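Local coordinates for protein glycerol trinitrate reductase (Agrobacterium tumefaciens, PDB 5EPD) that probably binds FMN and uses it to reduce glycerol trinitrate, as an Old Yellow Enzyme family oxidoreductase, and is captured here without its flavin, at residues A[341-355]-A[370-382]. Sequence-based numbering, arbitrary orientation.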
loop_
_atom_site.group_PDB
_atom_site.type_symbol
_atom_site.label_atom_id
_atom_site.label_comp_id
_atom_site.label_asym_id
_atom_site.label_seq_id
_atom_site.Cartn_x
_atom_site.Cartn_y
_atom_site.Cartn_z
ATOM N N ILE A 341 4.327 -14.022 1.611
ATOM C CA ILE A 341 3.363 -14.883 0.906
ATOM C C ILE A 341 3.654 -16.362 1.238
ATOM O O ILE A 341 2.781 -17.114 1.713
ATOM C CB ILE A 341 3.397 -14.674 -0.628
ATOM C CG1 ILE A 341 2.985 -13.237 -1.002
ATOM C CG2 ILE A 341 2.482 -15.687 -1.313
ATOM C CD1 ILE A 341 2.960 -12.969 -2.492
ATOM N N ALA A 342 4.901 -16.766 1.013
ATOM C CA ALA A 342 5.248 -18.184 1.101
ATOM C C ALA A 342 5.656 -18.657 2.519
ATOM O O ALA A 342 5.597 -19.833 2.794
ATOM C CB ALA A 342 6.339 -18.513 0.089
ATOM N N ASN A 343 6.049 -17.744 3.401
ATOM C CA ASN A 343 6.465 -18.078 4.790
ATOM C C ASN A 343 5.633 -17.321 5.835
ATOM O O ASN A 343 5.965 -16.173 6.171
ATOM C CB ASN A 343 7.946 -17.759 4.996
ATOM C CG ASN A 343 8.820 -18.328 3.881
ATOM O OD1 ASN A 343 9.429 -19.399 4.021
ATOM N ND2 ASN A 343 8.844 -17.641 2.746
ATOM N N PRO A 344 4.546 -17.948 6.346
ATOM C CA PRO A 344 3.725 -17.240 7.358
ATOM C C PRO A 344 4.508 -16.966 8.648
ATOM O O PRO A 344 4.229 -15.985 9.374
ATOM C CB PRO A 344 2.527 -18.187 7.608
ATOM C CG PRO A 344 2.942 -19.523 7.058
ATOM C CD PRO A 344 3.976 -19.255 5.967
ATOM N N ASP A 345 5.483 -17.842 8.900
ATOM C CA ASP A 345 6.387 -17.742 10.035
ATOM C C ASP A 345 7.726 -17.046 9.665
ATOM O O ASP A 345 8.763 -17.339 10.263
ATOM C CB ASP A 345 6.613 -19.147 10.650
ATOM C CG ASP A 345 7.157 -20.171 9.644
ATOM O OD1 ASP A 345 6.849 -20.082 8.433
ATOM O OD2 ASP A 345 7.873 -21.109 10.074
ATOM N N LEU A 346 7.679 -16.126 8.685
ATOM C CA LEU A 346 8.855 -15.414 8.199
ATOM C C LEU A 346 9.676 -14.787 9.314
ATOM O O LEU A 346 10.907 -14.869 9.287
ATOM C CB LEU A 346 8.479 -14.287 7.201
ATOM C CG LEU A 346 9.673 -13.538 6.575
ATOM C CD1 LEU A 346 10.544 -14.485 5.763
ATOM C CD2 LEU A 346 9.180 -12.402 5.709
ATOM N N VAL A 347 9.007 -14.145 10.276
ATOM C CA VAL A 347 9.735 -13.523 11.379
ATOM C C VAL A 347 10.598 -14.579 12.091
ATOM O O VAL A 347 11.818 -14.421 12.216
ATOM C CB VAL A 347 8.802 -12.793 12.385
ATOM C CG1 VAL A 347 9.611 -12.204 13.542
ATOM C CG2 VAL A 347 8.086 -11.663 11.680
ATOM N N GLU A 348 9.942 -15.670 12.487
ATOM C CA GLU A 348 10.581 -16.753 13.238
ATOM C C GLU A 348 11.749 -17.352 12.459
ATOM O O GLU A 348 12.802 -17.638 13.048
ATOM C CB GLU A 348 9.560 -17.850 13.602
ATOM C CG GLU A 348 8.471 -17.424 14.604
ATOM C CD GLU A 348 7.269 -16.676 13.985
ATOM O OE1 GLU A 348 7.307 -16.283 12.786
ATOM O OE2 GLU A 348 6.263 -16.478 14.711
ATOM N N ARG A 349 11.561 -17.524 11.148
ATOM C CA ARG A 349 12.585 -18.120 10.279
ATOM C C ARG A 349 13.777 -17.189 10.062
ATOM O O ARG A 349 14.904 -17.650 9.877
ATOM C CB ARG A 349 12.009 -18.475 8.906
ATOM C CG ARG A 349 10.977 -19.595 8.932
ATOM C CD ARG A 349 10.825 -20.170 7.535
ATOM N NE ARG A 349 9.521 -20.785 7.324
ATOM C CZ ARG A 349 9.278 -21.745 6.433
ATOM N NH1 ARG A 349 10.239 -22.206 5.631
ATOM N NH2 ARG A 349 8.056 -22.244 6.336
ATOM N N LEU A 350 13.528 -15.882 10.054
ATOM C CA LEU A 350 14.604 -14.905 9.887
ATOM C C LEU A 350 15.446 -14.930 11.152
ATOM O O LEU A 350 16.691 -14.861 11.106
ATOM C CB LEU A 350 14.041 -13.503 9.595
ATOM C CG LEU A 350 13.392 -13.274 8.210
ATOM C CD1 LEU A 350 12.755 -11.899 8.174
ATOM C CD2 LEU A 350 14.387 -13.407 7.073
ATOM N N GLN A 351 14.747 -15.101 12.267
ATOM C CA GLN A 351 15.369 -15.163 13.588
ATOM C C GLN A 351 16.137 -16.452 13.861
ATOM O O GLN A 351 17.155 -16.407 14.540
ATOM C CB GLN A 351 14.329 -14.921 14.708
ATOM C CG GLN A 351 14.985 -14.444 16.007
ATOM C CD GLN A 351 14.019 -13.832 17.020
ATOM O OE1 GLN A 351 12.816 -14.054 16.954
ATOM N NE2 GLN A 351 14.557 -13.059 17.975
ATOM N N SER A 352 15.658 -17.590 13.360
ATOM C CA SER A 352 16.305 -18.909 13.587
ATOM C C SER A 352 17.342 -19.290 12.506
ATOM O O SER A 352 18.156 -20.201 12.687
ATOM C CB SER A 352 15.217 -19.996 13.615
ATOM O OG SER A 352 14.592 -20.119 12.321
ATOM N N GLY A 353 17.290 -18.609 11.365
ATOM C CA GLY A 353 17.995 -19.065 10.172
ATOM C C GLY A 353 17.335 -20.183 9.331
ATOM O O GLY A 353 17.944 -20.691 8.377
ATOM N N ALA A 354 16.104 -20.586 9.623
ATOM C CA ALA A 354 15.522 -21.652 8.795
ATOM C C ALA A 354 15.374 -21.168 7.341
ATOM O O ALA A 354 14.985 -20.016 7.097
ATOM C CB ALA A 354 14.184 -22.122 9.351
ATOM N N PRO A 355 15.701 -22.037 6.365
ATOM C CA PRO A 355 15.545 -21.553 4.982
ATOM C C PRO A 355 14.081 -21.151 4.655
ATOM O O PRO A 355 13.114 -21.604 5.325
ATOM C CB PRO A 355 16.021 -22.742 4.115
ATOM C CG PRO A 355 16.672 -23.727 5.042
ATOM C CD PRO A 355 16.101 -23.465 6.421
ATOM N N ALA A 370 -5.347 -22.491 -2.060
ATOM C CA ALA A 370 -4.054 -22.965 -2.514
ATOM C C ALA A 370 -3.173 -21.822 -3.035
ATOM O O ALA A 370 -3.559 -21.060 -3.933
ATOM C CB ALA A 370 -4.222 -24.034 -3.575
ATOM N N GLY A 371 -1.979 -21.727 -2.473
ATOM C CA GLY A 371 -1.044 -20.624 -2.765
ATOM C C GLY A 371 -1.377 -19.341 -2.020
ATOM O O GLY A 371 -0.922 -18.255 -2.421
ATOM N N TYR A 372 -2.190 -19.490 -0.964
ATOM C CA TYR A 372 -2.720 -18.396 -0.139
ATOM C C TYR A 372 -2.490 -18.767 1.347
ATOM O O TYR A 372 -1.554 -18.241 2.009
ATOM C CB TYR A 372 -4.218 -18.173 -0.453
ATOM C CG TYR A 372 -4.891 -16.919 0.179
ATOM C CD1 TYR A 372 -4.328 -15.661 0.053
ATOM C CD2 TYR A 372 -6.139 -17.011 0.839
ATOM C CE1 TYR A 372 -4.941 -14.535 0.598
ATOM C CE2 TYR A 372 -6.756 -15.891 1.386
ATOM C CZ TYR A 372 -6.151 -14.650 1.257
ATOM O OH TYR A 372 -6.732 -13.506 1.786
ATOM N N THR A 373 -3.314 -19.697 1.847
ATOM C CA THR A 373 -3.302 -20.100 3.250
ATOM C C THR A 373 -2.771 -21.514 3.454
ATOM O O THR A 373 -2.781 -22.008 4.570
ATOM C CB THR A 373 -4.711 -20.045 3.847
ATOM O OG1 THR A 373 -5.629 -20.700 2.958
ATOM C CG2 THR A 373 -5.143 -18.621 4.056
ATOM N N ASP A 374 -2.293 -22.181 2.405
ATOM C CA ASP A 374 -1.754 -23.554 2.583
ATOM C C ASP A 374 -0.214 -23.634 2.573
ATOM O O ASP A 374 0.376 -24.713 2.434
ATOM C CB ASP A 374 -2.345 -24.492 1.530
ATOM C CG ASP A 374 -1.843 -24.194 0.141
ATOM O OD1 ASP A 374 -1.255 -23.096 -0.086
ATOM O OD2 ASP A 374 -2.056 -25.058 -0.736
ATOM N N TYR A 375 0.442 -22.487 2.701
ATOM C CA TYR A 375 1.891 -22.474 2.834
ATOM C C TYR A 375 2.278 -22.975 4.238
ATOM O O TYR A 375 1.974 -22.313 5.247
ATOM C CB TYR A 375 2.435 -21.062 2.623
ATOM C CG TYR A 375 2.614 -20.648 1.180
ATOM C CD1 TYR A 375 3.679 -21.132 0.426
ATOM C CD2 TYR A 375 1.733 -19.746 0.580
ATOM C CE1 TYR A 375 3.845 -20.742 -0.893
ATOM C CE2 TYR A 375 1.909 -19.326 -0.726
ATOM C CZ TYR A 375 2.954 -19.837 -1.462
ATOM O OH TYR A 375 3.145 -19.403 -2.740
ATOM N N PRO A 376 2.964 -24.128 4.312
ATOM C CA PRO A 376 3.371 -24.642 5.628
ATOM C C PRO A 376 4.330 -23.723 6.411
ATOM O O PRO A 376 5.158 -23.027 5.809
ATOM C CB PRO A 376 4.131 -25.917 5.266
ATOM C CG PRO A 376 4.771 -25.581 3.950
ATOM C CD PRO A 376 3.669 -24.833 3.218
ATOM N N ARG A 377 4.233 -23.775 7.740
ATOM C CA ARG A 377 5.318 -23.309 8.630
ATOM C C ARG A 377 6.544 -24.234 8.513
ATOM O O ARG A 377 6.483 -25.286 7.886
ATOM C CB ARG A 377 4.818 -23.220 10.069
ATOM C CG ARG A 377 3.683 -22.215 10.226
ATOM C CD ARG A 377 3.045 -22.250 11.599
ATOM N NE ARG A 377 4.019 -21.875 12.620
ATOM C CZ ARG A 377 4.279 -20.634 13.037
ATOM N NH1 ARG A 377 3.628 -19.580 12.547
ATOM N NH2 ARG A 377 5.210 -20.449 13.969
ATOM N N PHE A 378 7.663 -23.855 9.120
ATOM C CA PHE A 378 8.942 -24.532 8.814
ATOM C C PHE A 378 9.022 -26.026 9.218
ATOM O O PHE A 378 9.563 -26.870 8.466
ATOM C CB PHE A 378 10.130 -23.745 9.387
ATOM C CG PHE A 378 11.415 -24.507 9.341
ATOM C CD1 PHE A 378 11.970 -24.875 8.118
ATOM C CD2 PHE A 378 12.039 -24.923 10.514
ATOM C CE1 PHE A 378 13.151 -25.606 8.056
ATOM C CE2 PHE A 378 13.217 -25.662 10.458
ATOM C CZ PHE A 378 13.784 -26.002 9.222
ATOM N N SER A 379 8.502 -26.357 10.396
ATOM C CA SER A 379 8.467 -27.763 10.844
ATOM C C SER A 379 7.698 -28.734 9.910
ATOM O O SER A 379 7.945 -29.942 9.935
ATOM C CB SER A 379 7.868 -27.834 12.249
ATOM O OG SER A 379 6.733 -26.986 12.362
ATOM N N GLU A 380 6.772 -28.194 9.104
ATOM C CA GLU A 380 5.943 -28.968 8.174
ATOM C C GLU A 380 6.413 -28.810 6.718
ATOM O O GLU A 380 5.600 -28.615 5.812
ATOM C CB GLU A 380 4.474 -28.526 8.297
ATOM C CG GLU A 380 3.794 -29.010 9.566
ATOM C CD GLU A 380 4.213 -28.206 10.765
ATOM O OE1 GLU A 380 3.976 -26.972 10.720
ATOM O OE2 GLU A 380 4.784 -28.799 11.726
ATOM N N THR A 381 7.723 -28.890 6.500
ATOM C CA THR A 381 8.343 -28.569 5.193
ATOM C C THR A 381 9.455 -29.527 4.774
ATOM O O THR A 381 9.824 -29.602 3.594
ATOM C CB THR A 381 8.991 -27.170 5.247
ATOM O OG1 THR A 381 8.204 -26.312 6.082
ATOM C CG2 THR A 381 9.109 -26.561 3.850
ATOM N N THR A 382 9.975 -30.268 5.750
ATOM C CA THR A 382 11.243 -30.970 5.613
ATOM C C THR A 382 11.107 -32.506 5.833
ATOM O O THR A 382 10.114 -32.981 6.423
ATOM C CB THR A 382 12.254 -30.366 6.605
ATOM O OG1 THR A 382 11.794 -30.591 7.947
ATOM C CG2 THR A 382 12.406 -28.847 6.372
HETATM O O HOH W 1 -0.089 -16.449 0.725
HETATM O O HOH W 2 6.256 -22.712 3.136
#
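Tyr375 and Phe378 each lay a ring face against an alanine of 341-355, where the C-terminal tail packs over the last helices of the TIM barrel, those that follow its eighth strand, 333-336. CA of Ala342 sits 3.4 Å from the centroid of the Tyr375 ring, a CH-pi contact over the centre, while Ile341 reaches CE2 of that ring with its CG2 branch. At the other end CB of Ala354 stands almost on the normal of the Phe378 ring, 3.5 Å from its centroid. With CG of Phe378 anti to the backbone N (chi1 169°), the ring turns its face to Ala354. CB of Phe378 packs over the centre of the Arg349 guanidinium.

Between these two alanines in the sequence comes Asp345, immediately before helix 346-352. Asp345 OD2 accepts the backbone N of Phe378 at 2.9 Å, on the syn side but tilted out of the carboxylate plane. Asp345 OD1 takes both NE and NH2 of Arg349, a side-on salt bridge with NE at 3.0 Å. NH1 of Arg349 adds a bond to the carbonyl O of Pro355, so the guanidinium is held flat from two edges; Asn343 OD1, hydrogen-bonded to the backbone N of Ala357, lies toward the rim of the face opposite Phe378. The guanidinium of Arg377 passes over CB of Asp345. Glu348 OE2 lies 4.2 Å from Arg377 NH2, too long for a salt bridge but probably still a favourable charge pairing; OE1 of Glu348 bonds to Ser70 OG.

Further out, the hydroxyl of Tyr375 bonds to the backbone N of Asn360. One water links Ile341 O to Tyr372 O; a second donates to Ala342 O at 3.0 Å and to Pro376 O at 2.9 Å.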